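Internalin C2 (Listeria monocytogenes serotype 4b str. F2365, PDB 4FHO) probably takes part in adhesion to, or invasion of, host cells as a leucine-rich-repeat protein of the internalin family. Local coordinates at residues L178-S192 with L200-S214. Sequence-based numbering, arbitrary orientation.
With SO4 (sulfate ion), chain C.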
loop_
_atom_site.group_PDB
_atom_site.type_symbol
_atom_site.label_atom_id
_atom_site.label_comp_id
_atom_site.label_asym_id
_atom_site.label_seq_id
_atom_site.Cartn_x
_atom_site.Cartn_y
_atom_site.Cartn_z
ATOM N N LEU A 178 9.392 -1.791 -15.839
ATOM C CA LEU A 178 9.733 -1.667 -14.410
ATOM C C LEU A 178 11.130 -2.256 -14.174
ATOM O O LEU A 178 11.289 -3.297 -13.547
ATOM C CB LEU A 178 8.664 -2.327 -13.523
ATOM C CG LEU A 178 7.199 -2.001 -13.814
ATOM C CD1 LEU A 178 6.314 -2.571 -12.718
ATOM C CD2 LEU A 178 6.981 -0.507 -14.002
ATOM N N SER A 179 12.137 -1.548 -14.682
ATOM C CA SER A 179 13.520 -2.053 -14.773
ATOM C C SER A 179 14.263 -2.133 -13.438
ATOM O O SER A 179 15.299 -2.796 -13.364
ATOM C CB SER A 179 14.336 -1.230 -15.780
ATOM O OG SER A 179 14.416 0.130 -15.393
ATOM N N LYS A 180 13.747 -1.484 -12.391
ATOM C CA LYS A 180 14.323 -1.613 -11.039
ATOM C C LYS A 180 13.840 -2.827 -10.235
ATOM O O LYS A 180 14.358 -3.053 -9.134
ATOM C CB LYS A 180 14.110 -0.321 -10.241
ATOM C CG LYS A 180 14.754 0.904 -10.874
ATOM C CD LYS A 180 14.596 2.111 -9.970
ATOM C CE LYS A 180 15.129 3.373 -10.617
ATOM N NZ LYS A 180 14.748 4.559 -9.803
ATOM N N LEU A 181 12.876 -3.603 -10.751
ATOM C CA LEU A 181 12.304 -4.734 -9.988
ATOM C C LEU A 181 13.332 -5.817 -9.662
ATOM O O LEU A 181 13.953 -6.377 -10.576
ATOM C CB LEU A 181 11.129 -5.417 -10.710
ATOM C CG LEU A 181 9.725 -4.834 -10.640
ATOM C CD1 LEU A 181 8.802 -5.727 -11.447
ATOM C CD2 LEU A 181 9.223 -4.681 -9.210
ATOM N N THR A 182 13.500 -6.093 -8.367
ATOM C CA THR A 182 14.284 -7.231 -7.881
ATOM C C THR A 182 13.426 -8.416 -7.409
ATOM O O THR A 182 13.910 -9.554 -7.436
ATOM C CB THR A 182 15.270 -6.807 -6.773
ATOM O OG1 THR A 182 14.576 -6.053 -5.773
ATOM C CG2 THR A 182 16.389 -5.957 -7.352
ATOM N N THR A 183 12.182 -8.170 -6.982
ATOM C CA THR A 183 11.264 -9.229 -6.564
ATOM C C THR A 183 9.920 -9.093 -7.261
ATOM O O THR A 183 9.296 -8.013 -7.230
ATOM C CB THR A 183 11.066 -9.226 -5.040
ATOM O OG1 THR A 183 12.335 -9.391 -4.397
ATOM C CG2 THR A 183 10.103 -10.338 -4.605
ATOM N N LEU A 184 9.496 -10.177 -7.915
ATOM C CA LEU A 184 8.140 -10.322 -8.418
ATOM C C LEU A 184 7.576 -11.573 -7.786
ATOM O O LEU A 184 8.049 -12.667 -8.068
ATOM C CB LEU A 184 8.074 -10.436 -9.939
ATOM C CG LEU A 184 6.668 -10.646 -10.527
ATOM C CD1 LEU A 184 5.757 -9.463 -10.203
ATOM C CD2 LEU A 184 6.704 -10.886 -12.026
ATOM N N ARG A 185 6.557 -11.409 -6.944
ATOM C CA ARG A 185 5.846 -12.529 -6.352
ATOM C C ARG A 185 4.454 -12.580 -6.959
ATOM O O ARG A 185 3.672 -11.646 -6.780
ATOM C CB ARG A 185 5.786 -12.375 -4.849
ATOM C CG ARG A 185 7.130 -12.630 -4.196
ATOM C CD ARG A 185 6.983 -12.526 -2.706
ATOM N NE ARG A 185 8.205 -12.910 -2.022
ATOM C CZ ARG A 185 8.322 -13.051 -0.705
ATOM N NH1 ARG A 185 7.291 -12.824 0.123
ATOM N NH2 ARG A 185 9.493 -13.401 -0.202
ATOM N N ALA A 186 4.171 -13.655 -7.694
ATOM C CA ALA A 186 2.943 -13.790 -8.478
ATOM C C ALA A 186 2.349 -15.198 -8.439
ATOM O O ALA A 186 1.700 -15.612 -9.404
ATOM C CB ALA A 186 3.195 -13.339 -9.911
ATOM N N ASP A 187 2.501 -15.892 -7.296
ATOM C CA ASP A 187 1.914 -17.242 -7.122
ATOM C C ASP A 187 0.379 -17.168 -7.214
ATOM O O ASP A 187 -0.210 -16.259 -6.654
ATOM C CB ASP A 187 2.282 -17.872 -5.762
ATOM C CG ASP A 187 3.756 -18.276 -5.649
ATOM O OD1 ASP A 187 4.471 -18.309 -6.666
ATOM O OD2 ASP A 187 4.206 -18.599 -4.521
ATOM N N ASP A 188 -0.237 -18.123 -7.918
ATOM C CA ASP A 188 -1.700 -18.299 -7.953
ATOM C C ASP A 188 -2.367 -17.124 -8.694
ATOM O O ASP A 188 -3.000 -16.257 -8.112
ATOM C CB ASP A 188 -2.276 -18.590 -6.540
ATOM C CG ASP A 188 -3.734 -19.092 -6.563
ATOM O OD1 ASP A 188 -4.394 -19.149 -7.625
ATOM O OD2 ASP A 188 -4.248 -19.401 -5.473
ATOM N N ASN A 189 -2.164 -17.136 -10.002
ATOM C CA ASN A 189 -2.710 -16.176 -10.946
ATOM C C ASN A 189 -3.082 -16.953 -12.235
ATOM O O ASN A 189 -3.223 -18.181 -12.180
ATOM C CB ASN A 189 -1.685 -15.052 -11.151
ATOM C CG ASN A 189 -1.818 -13.950 -10.130
ATOM O OD1 ASN A 189 -2.842 -13.259 -10.075
ATOM N ND2 ASN A 189 -0.780 -13.759 -9.335
ATOM N N LYS A 190 -3.274 -16.266 -13.351
ATOM C CA LYS A 190 -3.579 -16.901 -14.633
ATOM C C LYS A 190 -2.498 -16.556 -15.657
ATOM O O LYS A 190 -2.795 -16.298 -16.813
ATOM C CB LYS A 190 -4.978 -16.463 -15.101
ATOM C CG LYS A 190 -6.111 -16.826 -14.149
ATOM C CD LYS A 190 -6.540 -18.284 -14.306
ATOM C CE LYS A 190 -7.344 -18.780 -13.112
ATOM N NZ LYS A 190 -8.492 -17.892 -12.769
ATOM N N ILE A 191 -1.231 -16.606 -15.235
ATOM C CA ILE A 191 -0.106 -16.219 -16.088
ATOM C C ILE A 191 0.287 -17.434 -16.950
ATOM O O ILE A 191 0.441 -18.547 -16.428
ATOM C CB ILE A 191 1.090 -15.691 -15.239
ATOM C CG1 ILE A 191 0.676 -14.417 -14.466
ATOM C CG2 ILE A 191 2.313 -15.405 -16.107
ATOM C CD1 ILE A 191 1.604 -14.031 -13.321
ATOM N N SER A 192 0.403 -17.226 -18.263
ATOM C CA SER A 192 0.980 -18.232 -19.190
ATOM C C SER A 192 2.204 -17.788 -19.986
ATOM O O SER A 192 3.015 -18.627 -20.348
ATOM C CB SER A 192 -0.095 -18.752 -20.154
ATOM O OG SER A 192 -0.744 -17.687 -20.814
ATOM N N LEU A 200 13.517 -7.283 -17.588
ATOM C CA LEU A 200 13.704 -6.939 -16.169
ATOM C C LEU A 200 15.030 -7.554 -15.686
ATOM O O LEU A 200 15.030 -8.642 -15.088
ATOM C CB LEU A 200 12.501 -7.431 -15.349
ATOM C CG LEU A 200 11.125 -6.927 -15.802
ATOM C CD1 LEU A 200 10.022 -7.484 -14.913
ATOM C CD2 LEU A 200 11.055 -5.410 -15.825
ATOM N N PRO A 201 16.172 -6.872 -15.961
ATOM C CA PRO A 201 17.490 -7.490 -15.697
ATOM C C PRO A 201 17.910 -7.661 -14.225
ATOM O O PRO A 201 18.785 -8.485 -13.935
ATOM C CB PRO A 201 18.459 -6.551 -16.429
ATOM C CG PRO A 201 17.781 -5.230 -16.413
ATOM C CD PRO A 201 16.332 -5.557 -16.621
ATOM N N ASN A 202 17.291 -6.914 -13.310
ATOM C CA ASN A 202 17.682 -6.935 -11.903
ATOM C C ASN A 202 16.904 -7.947 -11.049
ATOM O O ASN A 202 17.130 -7.995 -9.843
ATOM C CB ASN A 202 17.619 -5.515 -11.321
ATOM C CG ASN A 202 18.533 -4.553 -12.061
ATOM O OD1 ASN A 202 19.750 -4.658 -11.973
ATOM N ND2 ASN A 202 17.950 -3.627 -12.819
ATOM N N LEU A 203 16.030 -8.765 -11.666
ATOM C CA LEU A 203 15.213 -9.753 -10.944
ATOM C C LEU A 203 16.095 -10.763 -10.213
ATOM O O LEU A 203 16.975 -11.402 -10.825
ATOM C CB LEU A 203 14.225 -10.495 -11.864
ATOM C CG LEU A 203 12.934 -9.806 -12.282
ATOM C CD1 LEU A 203 12.249 -10.649 -13.344
ATOM C CD2 LEU A 203 12.015 -9.612 -11.078
ATOM N N ILE A 204 15.892 -10.830 -8.897
ATOM C CA ILE A 204 16.544 -11.776 -8.007
ATOM C C ILE A 204 15.605 -12.944 -7.671
ATOM O O ILE A 204 16.027 -14.107 -7.696
ATOM C CB ILE A 204 17.023 -11.086 -6.701
ATOM C CG1 ILE A 204 17.922 -9.877 -7.010
ATOM C CG2 ILE A 204 17.774 -12.083 -5.820
ATOM C CD1 ILE A 204 18.435 -9.159 -5.773
ATOM N N GLU A 205 14.350 -12.636 -7.367
ATOM C CA GLU A 205 13.372 -13.602 -6.854
ATOM C C GLU A 205 12.099 -13.469 -7.676
ATOM O O GLU A 205 11.505 -12.391 -7.715
ATOM C CB GLU A 205 13.112 -13.320 -5.368
ATOM C CG GLU A 205 11.971 -14.092 -4.711
ATOM C CD GLU A 205 11.906 -13.859 -3.209
ATOM O OE1 GLU A 205 12.854 -14.263 -2.509
ATOM O OE2 GLU A 205 10.910 -13.285 -2.716
ATOM N N VAL A 206 11.707 -14.551 -8.350
ATOM C CA VAL A 206 10.487 -14.609 -9.145
ATOM C C VAL A 206 9.652 -15.783 -8.648
ATOM O O VAL A 206 10.072 -16.915 -8.750
ATOM C CB VAL A 206 10.779 -14.727 -10.640
ATOM C CG1 VAL A 206 9.493 -14.597 -11.455
ATOM C CG2 VAL A 206 11.743 -13.634 -11.071
ATOM N N HIS A 207 8.487 -15.517 -8.072
ATOM C CA HIS A 207 7.602 -16.573 -7.578
ATOM C C HIS A 207 6.435 -16.682 -8.530
ATOM O O HIS A 207 5.620 -15.755 -8.638
ATOM C CB HIS A 207 7.150 -16.307 -6.142
ATOM C CG HIS A 207 8.200 -16.563 -5.079
ATOM N ND1 HIS A 207 7.901 -16.526 -3.761
ATOM C CD2 HIS A 207 9.540 -16.862 -5.161
ATOM C CE1 HIS A 207 9.009 -16.789 -3.049
ATOM N NE2 HIS A 207 10.007 -17.005 -3.905
ATOM N N LEU A 208 6.344 -17.814 -9.234
ATOM C CA LEU A 208 5.308 -18.060 -10.253
ATOM C C LEU A 208 4.609 -19.417 -10.081
ATOM O O LEU A 208 4.161 -19.992 -11.054
ATOM C CB LEU A 208 5.925 -17.920 -11.654
ATOM C CG LEU A 208 6.380 -16.517 -12.090
ATOM C CD1 LEU A 208 7.275 -16.617 -13.317
ATOM C CD2 LEU A 208 5.232 -15.580 -12.381
ATOM N N LYS A 209 4.444 -19.886 -8.836
ATOM C CA LYS A 209 3.745 -21.162 -8.554
ATOM C C LYS A 209 2.264 -21.061 -8.935
ATOM O O LYS A 209 1.728 -19.984 -8.926
ATOM C CB LYS A 209 3.839 -21.554 -7.068
ATOM C CG LYS A 209 5.262 -21.782 -6.579
ATOM C CD LYS A 209 5.352 -22.046 -5.084
ATOM C CE LYS A 209 4.713 -23.351 -4.685
ATOM N NZ LYS A 209 5.304 -23.890 -3.427
ATOM N N ASP A 210 1.643 -22.191 -9.280
ATOM C CA ASP A 210 0.198 -22.273 -9.618
ATOM C C ASP A 210 -0.223 -21.239 -10.674
ATOM O O ASP A 210 -1.215 -20.529 -10.529
ATOM C CB ASP A 210 -0.669 -22.196 -8.344
ATOM C CG ASP A 210 -0.577 -23.459 -7.504
ATOM O OD1 ASP A 210 -1.353 -24.401 -7.764
ATOM O OD2 ASP A 210 0.271 -23.515 -6.589
ATOM N N ASN A 211 0.588 -21.156 -11.723
ATOM C CA ASN A 211 0.270 -20.440 -12.947
ATOM C C ASN A 211 0.294 -21.486 -14.068
ATOM O O ASN A 211 0.417 -22.674 -13.785
ATOM C CB ASN A 211 1.271 -19.300 -13.136
ATOM C CG ASN A 211 0.939 -18.089 -12.290
ATOM O OD1 ASN A 211 -0.025 -17.355 -12.572
ATOM N ND2 ASN A 211 1.736 -17.857 -11.256
ATOM N N GLN A 212 0.131 -21.062 -15.321
ATOM C CA GLN A 212 -0.010 -21.980 -16.462
ATOM C C GLN A 212 1.102 -21.708 -17.474
ATOM O O GLN A 212 0.835 -21.378 -18.623
ATOM C CB GLN A 212 -1.416 -21.833 -17.084
ATOM C CG GLN A 212 -2.549 -22.154 -16.106
ATOM C CD GLN A 212 -3.109 -20.929 -15.399
ATOM O OE1 GLN A 212 -3.691 -20.050 -16.042
ATOM N NE2 GLN A 212 -2.962 -20.873 -14.068
ATOM N N ILE A 213 2.344 -21.889 -17.023
ATOM C CA ILE A 213 3.558 -21.507 -17.758
ATOM C C ILE A 213 4.207 -22.747 -18.395
ATOM O O ILE A 213 4.461 -23.733 -17.705
ATOM C CB ILE A 213 4.556 -20.779 -16.825
ATOM C CG1 ILE A 213 3.967 -19.434 -16.357
ATOM C CG2 ILE A 213 5.894 -20.542 -17.518
ATOM C CD1 ILE A 213 4.678 -18.810 -15.176
ATOM N N SER A 214 4.447 -22.681 -19.708
ATOM C CA SER A 214 5.127 -23.726 -20.501
ATOM C C SER A 214 6.576 -23.378 -20.873
ATOM O O SER A 214 7.434 -24.266 -20.898
ATOM C CB SER A 214 4.372 -23.968 -21.819
ATOM O OG SER A 214 3.101 -24.553 -21.602
HETATM S S SO4 C . 8.200 -13.028 3.564
HETATM O O1 SO4 C . 8.354 -14.427 4.047
HETATM O O2 SO4 C . 6.866 -12.863 2.940
HETATM O O3 SO4 C . 8.331 -12.069 4.692
HETATM O O4 SO4 C . 9.259 -12.746 2.567
HETATM O O HOH W 1 14.925 -5.553 -13.124
HETATM O O HOH W 2 5.095 -16.439 -2.757
#
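Leu-184 lays its CB against CD2 of Leu-203, 4.2 Å away, and CD2 of Leu-208 meets Ala-186 CB (3.9 Å), whose single methyl lets it come close, as well as Ile-191 CD1; the side chains of Leu-208 and Ile-191 cross at about a right angle. Branched leucines and isoleucines fill this buried side. Strands 183-185 and 205-207 run parallel, their axes 4.7 Å apart at closest approach, as successive rungs of the leucine-rich-repeat solenoid. Beyond them, Asn-211 builds the asparagine ladder, since an amide can both donate and accept: its ND2 donates to Ala-186 O (2.9 Å), and its OD1 accepts from Ile-191 N (3.0 Å), both buried residues of the preceding turn. Asn-189 ND2 reaches that same Ala-186 O from the opposite face of its plane, and also donates to Ile-164 O one rung back. On the sheet face that carries Arg-185, Glu-205 and His-207, long chains of opposite charge meet: Arg-185, extended from CG to NE, grips Glu-205 side-on, NE (2.8 Å) and NH2 (2.9 Å) both bonding OE2, with the guanidinium and carboxylate planes 16° apart. Its NH1 and NH2 also hold a sulfate. Nearby, Asp-187 OD1 accepts from Lys-209 N (2.7 Å).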